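Local coordinates for protein ribulose bisphosphate carboxylase (PDB 6HUN) that probably catalyses the magnesium-dependent carboxylation of ribulose 1,5-bisphosphate to two molecules of 3-phosphoglycerate, as a dimeric archaeal form III Rubisco in an AMP degradation pathway, at residues A[216-227]-A[238-246]; A[320-331]-A[370-381]. All blocks are in the same frame, centred on the assembly; numbering follows the deposited sequence.

Contact 1 of 2, residues A[216-227]-A[238-246]; sequences FEARLKEVMKAI and KGYLANVTA
Tyr240 rises from strand 239-243 toward the barrel-facing side of helix 216-234, the two elements that close one beta-alpha-beta unit of the Rubisco alpha/beta (TIM) barrel. Segment 216-227 of the helix runs nearly antiparallel to strand 239-243, their axes 9.0 Å apart at closest approach. Val223 sits on one face of the tyrosine ring in a CH-pi contact, its CG1 3.7 Å from the centroid and 18° off the ring normal. Leu220 meets the rim instead, with CD1 3.8 Å from Tyr240 CD2. Nearer the base of the side chain, Ile227 sends its CD1 across to Tyr240 CB at 3.7 Å, and the same methyl touches the backbone carbon C of Gly239. With CG anti to its backbone N (chi1 177°), Tyr240 carries its hydroxyl along the helix to Arg219.

There Arg219 NE donates to Tyr240 OH over 3.1 Å with an N-H...O angle of 148°. The oxygen lies near the guanidinium plane, yet that plane stands almost perpendicular to the phenol ring. Towards the start of the helix, Phe216 CZ touches Ala242 CB and Val244 CG1, both at 3.9 Å.

Asp204 belongs to the next shell: its carboxylate takes a hydrogen bond from Tyr240 OH and forms a salt bridge with Arg219 NH2, which also bonds Ala209 O. Tyr187 and Leu195 of helix 184-196 pack alongside Val223 and Ile227. Asn243 bonds Asp205 O through ND2, while its OD1 closes an Asx turn, accepting from Thr245 N at 3.1 Å and Thr245 OG1 at 2.7 Å.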
# COMPACT_ATOMS: atom_id res chain seq x y z
N PHE A 216 21.50 -3.38 -10.90
CA PHE A 216 21.79 -2.72 -9.63
C PHE A 216 23.28 -2.78 -9.33
O PHE A 216 23.90 -1.75 -9.04
CB PHE A 216 21.00 -3.36 -8.50
CG PHE A 216 21.19 -2.64 -7.17
CD1 PHE A 216 20.41 -1.56 -6.84
CD2 PHE A 216 22.21 -3.03 -6.30
CE1 PHE A 216 20.58 -0.87 -5.62
CE2 PHE A 216 22.39 -2.35 -5.09
CZ PHE A 216 21.59 -1.28 -4.76
N GLU A 217 23.88 -3.98 -9.44
CA GLU A 217 25.27 -4.13 -9.03
C GLU A 217 26.20 -3.33 -9.93
O GLU A 217 27.11 -2.65 -9.45
CB GLU A 217 25.66 -5.60 -8.99
CG GLU A 217 27.19 -5.77 -8.89
CD GLU A 217 27.66 -6.90 -7.99
OE1 GLU A 217 26.89 -7.86 -7.78
OE2 GLU A 217 28.83 -6.84 -7.53
N ALA A 218 26.00 -3.42 -11.24
CA ALA A 218 26.89 -2.71 -12.15
C ALA A 218 26.72 -1.20 -12.00
O ALA A 218 27.69 -0.46 -12.10
CB ALA A 218 26.64 -3.17 -13.59
N ARG A 219 25.50 -0.74 -11.72
CA ARG A 219 25.25 0.68 -11.47
C ARG A 219 25.91 1.16 -10.17
O ARG A 219 26.62 2.19 -10.16
CB ARG A 219 23.73 0.92 -11.41
CG ARG A 219 23.36 2.30 -10.94
CD ARG A 219 21.87 2.54 -11.22
NE ARG A 219 21.01 2.28 -10.08
CZ ARG A 219 20.13 1.29 -10.03
NH1 ARG A 219 20.04 0.44 -11.05
NH2 ARG A 219 19.37 1.14 -8.96
N LEU A 220 25.76 0.38 -9.10
CA LEU A 220 26.36 0.69 -7.81
C LEU A 220 27.89 0.78 -7.88
O LEU A 220 28.49 1.70 -7.32
CB LEU A 220 25.94 -0.37 -6.79
CG LEU A 220 26.51 -0.31 -5.38
CD1 LEU A 220 26.12 1.04 -4.79
CD2 LEU A 220 26.08 -1.53 -4.50
N LYS A 221 28.54 -0.17 -8.54
CA LYS A 221 29.99 -0.07 -8.74
C LYS A 221 30.37 1.26 -9.40
O LYS A 221 31.32 1.93 -8.98
CB LYS A 221 30.48 -1.22 -9.60
CG LYS A 221 30.20 -2.62 -9.05
CD LYS A 221 30.73 -3.71 -10.00
CE LYS A 221 32.25 -3.81 -9.96
NZ LYS A 221 32.96 -2.71 -10.71
N GLU A 222 29.69 1.62 -10.49
CA GLU A 222 30.05 2.84 -11.21
C GLU A 222 29.81 4.10 -10.37
O GLU A 222 30.56 5.07 -10.50
CB GLU A 222 29.28 2.94 -12.52
CG GLU A 222 29.72 1.96 -13.58
CD GLU A 222 31.16 2.15 -13.94
OE1 GLU A 222 31.53 3.27 -14.38
OE2 GLU A 222 31.93 1.18 -13.75
N VAL A 223 28.77 4.10 -9.53
CA VAL A 223 28.54 5.28 -8.69
C VAL A 223 29.51 5.32 -7.51
O VAL A 223 29.97 6.40 -7.13
CB VAL A 223 27.07 5.33 -8.21
CG1 VAL A 223 26.83 6.53 -7.25
CG2 VAL A 223 26.17 5.40 -9.42
N MET A 224 29.88 4.17 -6.95
CA MET A 224 30.75 4.17 -5.77
C MET A 224 32.18 4.55 -6.13
O MET A 224 32.89 5.11 -5.29
CB MET A 224 30.73 2.82 -5.08
CG MET A 224 29.39 2.49 -4.43
SD MET A 224 28.70 3.84 -3.43
CE MET A 224 30.02 4.03 -2.17
N LYS A 225 32.59 4.24 -7.36
CA LYS A 225 33.86 4.75 -7.89
C LYS A 225 33.78 6.26 -8.10
O LYS A 225 34.75 6.98 -7.82
CB LYS A 225 34.18 4.02 -9.20
CG LYS A 225 35.54 4.24 -9.83
CD LYS A 225 35.61 3.60 -11.22
CE LYS A 225 34.58 2.46 -11.39
NZ LYS A 225 34.88 1.64 -12.61
N ALA A 226 32.63 6.77 -8.55
CA ALA A 226 32.45 8.22 -8.70
C ALA A 226 32.49 8.93 -7.35
O ALA A 226 33.05 10.02 -7.25
CB ALA A 226 31.14 8.57 -9.41
N ILE A 227 31.90 8.32 -6.32
CA ILE A 227 31.92 8.90 -4.97
C ILE A 227 33.35 8.98 -4.45
O ILE A 227 33.77 10.01 -3.90
CB ILE A 227 31.01 8.07 -4.04
CG1 ILE A 227 29.56 8.53 -4.22
CG2 ILE A 227 31.39 8.17 -2.58
CD1 ILE A 227 28.55 7.73 -3.35
N LYS A 238 30.49 11.92 0.78
CA LYS A 238 29.36 11.90 -0.13
C LYS A 238 28.66 10.57 0.05
O LYS A 238 29.25 9.61 0.54
CB LYS A 238 29.78 12.03 -1.60
CG LYS A 238 30.87 13.10 -1.86
CD LYS A 238 30.17 14.41 -2.14
CE LYS A 238 31.22 15.56 -2.39
NZ LYS A 238 30.59 16.83 -2.87
N GLY A 239 27.43 10.49 -0.37
CA GLY A 239 26.68 9.25 -0.23
C GLY A 239 25.77 9.04 -1.41
O GLY A 239 25.52 9.95 -2.18
N TYR A 240 25.23 7.80 -1.54
CA TYR A 240 24.38 7.44 -2.67
C TYR A 240 23.06 6.88 -2.11
O TYR A 240 23.10 5.98 -1.27
CB TYR A 240 25.09 6.38 -3.52
CG TYR A 240 24.36 5.82 -4.70
CD1 TYR A 240 23.32 6.50 -5.32
CD2 TYR A 240 24.68 4.55 -5.18
CE1 TYR A 240 22.65 5.95 -6.41
CE2 TYR A 240 24.02 3.99 -6.26
CZ TYR A 240 23.02 4.69 -6.87
OH TYR A 240 22.38 4.13 -7.94
N LEU A 241 21.93 7.46 -2.53
CA LEU A 241 20.63 6.93 -2.06
C LEU A 241 20.25 5.90 -3.12
O LEU A 241 19.56 6.20 -4.10
CB LEU A 241 19.58 8.04 -1.87
CG LEU A 241 19.97 9.26 -1.00
CD1 LEU A 241 18.91 10.40 -1.02
CD2 LEU A 241 20.32 8.84 0.44
N ALA A 242 20.72 4.67 -2.92
CA ALA A 242 20.55 3.59 -3.89
C ALA A 242 19.20 2.94 -3.69
O ALA A 242 18.87 2.52 -2.57
CB ALA A 242 21.64 2.52 -3.71
N ASN A 243 18.45 2.82 -4.76
CA ASN A 243 17.08 2.30 -4.66
C ASN A 243 17.11 0.76 -4.60
O ASN A 243 17.42 0.10 -5.59
CB ASN A 243 16.24 2.81 -5.82
CG ASN A 243 14.75 2.69 -5.54
OD1 ASN A 243 14.35 1.88 -4.76
ND2 ASN A 243 13.93 3.58 -6.11
N VAL A 244 16.78 0.21 -3.44
CA VAL A 244 16.78 -1.25 -3.22
C VAL A 244 15.37 -1.82 -3.30
O VAL A 244 15.15 -2.99 -2.92
CB VAL A 244 17.45 -1.63 -1.89
CG1 VAL A 244 18.93 -1.20 -1.86
CG2 VAL A 244 16.67 -0.99 -0.70
N THR A 245 14.41 -1.02 -3.76
CA THR A 245 13.03 -1.48 -3.94
C THR A 245 13.01 -2.73 -4.83
O THR A 245 13.45 -2.70 -5.98
CB THR A 245 12.18 -0.34 -4.52
OG1 THR A 245 12.20 0.82 -3.61
CG2 THR A 245 10.68 -0.79 -4.73
N ALA A 246 12.43 -3.82 -4.29
CA ALA A 246 12.59 -5.13 -4.95
C ALA A 246 11.82 -6.18 -4.17
O ALA A 246 11.41 -5.93 -3.02
CB ALA A 246 14.07 -5.50 -5.03

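Contact 2 of 2, residues A[320-331]-A[370-381]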
# COMPACT_ATOMS: atom_id res chain seq x y z
N ARG A 320 8.17 7.27 10.31
CA ARG A 320 9.14 7.53 11.36
C ARG A 320 9.17 6.39 12.37
O ARG A 320 10.24 5.94 12.79
CB ARG A 320 8.78 8.84 12.04
CG ARG A 320 9.71 9.12 13.24
CD ARG A 320 9.46 10.58 13.77
NE ARG A 320 10.33 10.87 14.94
CZ ARG A 320 10.24 11.97 15.70
NH1 ARG A 320 9.32 12.88 15.44
NH2 ARG A 320 11.07 12.13 16.75
N MET A 321 8.00 5.88 12.75
CA MET A 321 7.96 4.70 13.63
C MET A 321 8.67 3.50 13.01
O MET A 321 9.47 2.81 13.67
CB MET A 321 6.49 4.36 13.91
CG MET A 321 5.82 5.41 14.74
SD MET A 321 4.01 5.19 14.73
CE MET A 321 4.12 3.54 15.37
N ALA A 322 8.39 3.24 11.73
CA ALA A 322 8.91 2.04 11.07
C ALA A 322 10.40 2.16 10.86
O ALA A 322 11.10 1.13 10.87
CB ALA A 322 8.22 1.81 9.72
N GLY A 323 10.89 3.39 10.68
CA GLY A 323 12.32 3.59 10.75
C GLY A 323 12.98 4.21 9.54
O GLY A 323 14.20 4.03 9.40
N VAL A 324 12.28 5.06 8.74
CA VAL A 324 13.03 5.87 7.77
C VAL A 324 13.87 6.91 8.51
O VAL A 324 13.53 7.35 9.62
CB VAL A 324 12.10 6.53 6.72
CG1 VAL A 324 11.14 5.43 6.08
CG2 VAL A 324 11.32 7.62 7.34
N ASP A 325 15.00 7.27 7.90
CA ASP A 325 15.78 8.41 8.40
C ASP A 325 15.47 9.69 7.66
O ASP A 325 15.80 10.79 8.16
CB ASP A 325 17.26 8.14 8.27
CG ASP A 325 17.69 6.95 9.11
OD1 ASP A 325 17.75 7.11 10.33
OD2 ASP A 325 17.86 5.86 8.53
N HIS A 326 14.88 9.59 6.46
CA HIS A 326 14.51 10.76 5.68
C HIS A 326 13.14 10.51 5.06
O HIS A 326 12.83 9.40 4.65
CB HIS A 326 15.41 11.07 4.47
CG HIS A 326 16.87 10.84 4.62
ND1 HIS A 326 17.67 10.58 3.52
CD2 HIS A 326 17.71 10.93 5.68
CE1 HIS A 326 18.94 10.51 3.90
NE2 HIS A 326 18.99 10.71 5.21
N VAL A 327 12.33 11.56 4.92
CA VAL A 327 11.02 11.33 4.26
C VAL A 327 10.53 12.64 3.66
O VAL A 327 10.76 13.73 4.20
CB VAL A 327 9.97 10.72 5.23
CG1 VAL A 327 9.40 11.77 6.15
CG2 VAL A 327 8.74 10.13 4.39
N HIS A 328 9.88 12.55 2.51
CA HIS A 328 9.44 13.77 1.84
C HIS A 328 8.14 14.24 2.50
O HIS A 328 7.22 13.43 2.70
CB HIS A 328 9.23 13.46 0.35
CG HIS A 328 9.16 14.65 -0.53
ND1 HIS A 328 8.17 15.59 -0.44
CD2 HIS A 328 9.96 15.04 -1.55
CE1 HIS A 328 8.36 16.54 -1.34
NE2 HIS A 328 9.44 16.22 -2.04
N VAL A 329 8.06 15.52 2.81
CA VAL A 329 6.93 16.12 3.50
C VAL A 329 6.05 16.93 2.58
O VAL A 329 5.10 17.60 3.06
CB VAL A 329 7.40 17.02 4.67
CG1 VAL A 329 8.00 16.17 5.75
CG2 VAL A 329 8.41 18.05 4.22
N GLY A 330 6.34 16.95 1.29
CA GLY A 330 5.52 17.77 0.42
C GLY A 330 5.91 19.23 0.47
O GLY A 330 6.68 19.68 1.32
N THR A 331 5.32 20.02 -0.47
CA THR A 331 5.95 21.21 -1.00
C THR A 331 5.41 22.51 -0.38
O THR A 331 4.18 22.73 -0.41
CB THR A 331 5.75 21.22 -2.51
OG1 THR A 331 4.36 21.00 -2.78
CG2 THR A 331 6.53 20.05 -3.13
N TRP A 370 7.51 11.48 21.52
CA TRP A 370 8.27 10.55 20.68
C TRP A 370 9.41 9.93 21.48
O TRP A 370 10.52 9.74 20.97
CB TRP A 370 8.81 11.27 19.44
CG TRP A 370 7.80 11.55 18.39
CD1 TRP A 370 7.17 12.71 18.14
CD2 TRP A 370 7.37 10.63 17.40
NE1 TRP A 370 6.34 12.60 17.06
CE2 TRP A 370 6.44 11.31 16.58
CE3 TRP A 370 7.63 9.27 17.16
CZ2 TRP A 370 5.80 10.70 15.53
CZ3 TRP A 370 6.99 8.67 16.06
CH2 TRP A 370 6.10 9.39 15.27
N SER A 371 9.17 9.67 22.76
CA SER A 371 10.22 9.10 23.59
C SER A 371 10.85 7.89 22.91
O SER A 371 10.13 7.01 22.41
CB SER A 371 9.59 8.71 24.93
OG SER A 371 10.54 8.84 25.95
N ASN A 372 12.19 7.88 22.80
CA ASN A 372 12.95 6.79 22.19
C ASN A 372 12.77 6.63 20.67
O ASN A 372 12.94 5.53 20.14
CB ASN A 372 12.61 5.45 22.86
CG ASN A 372 12.81 5.51 24.35
OD1 ASN A 372 11.94 5.10 25.12
ND2 ASN A 372 13.93 6.09 24.76
N ILE A 373 12.35 7.64 19.94
CA ILE A 373 12.23 7.54 18.48
C ILE A 373 12.98 8.75 17.91
O ILE A 373 12.58 9.87 18.16
CB ILE A 373 10.75 7.55 18.01
CG1 ILE A 373 9.88 6.45 18.68
CG2 ILE A 373 10.69 7.48 16.47
CD1 ILE A 373 10.10 5.08 18.21
N LYS A 374 14.07 8.51 17.16
CA LYS A 374 14.92 9.61 16.70
C LYS A 374 14.16 10.46 15.69
O LYS A 374 13.21 9.96 15.09
CB LYS A 374 16.15 9.06 16.00
CG LYS A 374 17.22 8.45 17.06
CD LYS A 374 18.25 7.66 16.38
CE LYS A 374 19.35 7.25 17.46
NZ LYS A 374 20.29 6.31 16.87
N PRO A 375 14.50 11.73 15.57
CA PRO A 375 13.89 12.58 14.53
C PRO A 375 14.32 12.19 13.12
O PRO A 375 15.40 11.64 12.88
CB PRO A 375 14.36 13.99 14.88
CG PRO A 375 15.64 13.77 15.61
CD PRO A 375 15.52 12.45 16.37
N VAL A 376 13.48 12.55 12.17
CA VAL A 376 13.63 12.21 10.76
C VAL A 376 14.01 13.50 10.00
O VAL A 376 13.45 14.54 10.29
CB VAL A 376 12.27 11.66 10.23
CG1 VAL A 376 12.32 11.56 8.73
CG2 VAL A 376 12.06 10.25 10.91
N PHE A 377 14.85 13.39 8.95
CA PHE A 377 15.10 14.53 8.03
C PHE A 377 13.93 14.73 7.08
O PHE A 377 13.67 13.88 6.23
CB PHE A 377 16.34 14.27 7.17
CG PHE A 377 17.59 14.99 7.61
CD1 PHE A 377 17.63 16.41 7.73
CD2 PHE A 377 18.74 14.27 7.88
CE1 PHE A 377 18.80 17.08 8.12
CE2 PHE A 377 19.89 14.92 8.29
CZ PHE A 377 19.93 16.30 8.43
N PRO A 378 13.24 15.86 7.13
CA PRO A 378 12.26 16.17 6.09
C PRO A 378 13.03 16.46 4.81
O PRO A 378 14.11 17.07 4.84
CB PRO A 378 11.55 17.44 6.59
CG PRO A 378 11.97 17.61 7.98
CD PRO A 378 13.29 16.89 8.19
N VAL A 379 12.44 16.05 3.70
CA VAL A 379 13.01 16.31 2.39
C VAL A 379 12.14 17.33 1.67
O VAL A 379 10.91 17.16 1.60
CB VAL A 379 13.13 15.01 1.60
CG1 VAL A 379 13.56 15.30 0.16
CG2 VAL A 379 14.05 14.03 2.38
N ALA A 380 12.76 18.40 1.19
CA ALA A 380 12.04 19.42 0.42
C ALA A 380 12.41 19.29 -1.05
O ALA A 380 13.56 19.02 -1.40
CB ALA A 380 12.39 20.81 0.95
N SER A 381 11.44 19.51 -1.92
CA SER A 381 11.69 19.35 -3.34
C SER A 381 10.58 20.06 -4.08
O SER A 381 9.54 20.38 -3.50
CB SER A 381 11.73 17.88 -3.74
OG SER A 381 10.42 17.49 -4.08
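Arg320 lays its guanidinium flat on the indole of Trp370, the planes 12° apart and the centres 3.7 Å apart, in a cation-pi stack. The extended chain also sets CD above the six-membered ring. Pro375 CA lies over the other face of the guanidinium. Two backbone carbonyls are gripped from its edge: NE donates to Lys374 O at 3.0 Å and NH2 to Ile373 O at 3.1 Å, both from above the carbonyl planes. NH1 turns to Ile350 O and Glu353 O. A leucine in place of Arg320 would probably cost the carbonyls of Ile373 and Lys374 the bonds from this guanidinium and leave the indole without its stacked cation.

Backbone bonds join neighbouring parallel strands 326-328 and 377-380 of the barrel: Phe377 N to Asp325 O, Val327 N to Phe377 O and Val379 N to Val327 O.

Apolar contacts fill in between, Val376 CG2 resting 3.5 Å from Arg320 CG and Val329 CG1 3.9 Å from Pro378 CB.

Toward the C-terminal side of the barrel, His328 NE2 and Ser381 OG, both on predicted substrate-binding residues, share a nearly straight 2.6 Å hydrogen bond. Because Gly330 N donates to His328 ND1 at 2.9 Å, ND1 acts as an acceptor, and the imidazole is held at both nitrogens against rotation.

In the fold
Both contacts are largely buried and belong to the same eight-stranded barrel, but contact 1 fastens an outer helix to strand 239-243, whereas contact 2 joins adjacent strands 326-328 and 377-380, together with the end of helix 312-322 and the loop before strand 377-380. Their centres lie 22 Å apart, yet they meet inside the barrel, where Leu241 CD2 comes within 4.1 Å of His326 CE1. Contact 1 relies on side-chain packing with a single cross-segment hydrogen bond; contact 2 combines strand pairing with an arginine-tryptophan stack at the helix end. Each approaches the active site, contact 1 with Asn243 near the predicted metal ligand Glu206, contact 2 through His328, a predicted substrate-binding residue whose side chain is about 4 Å from a bound calcium ion.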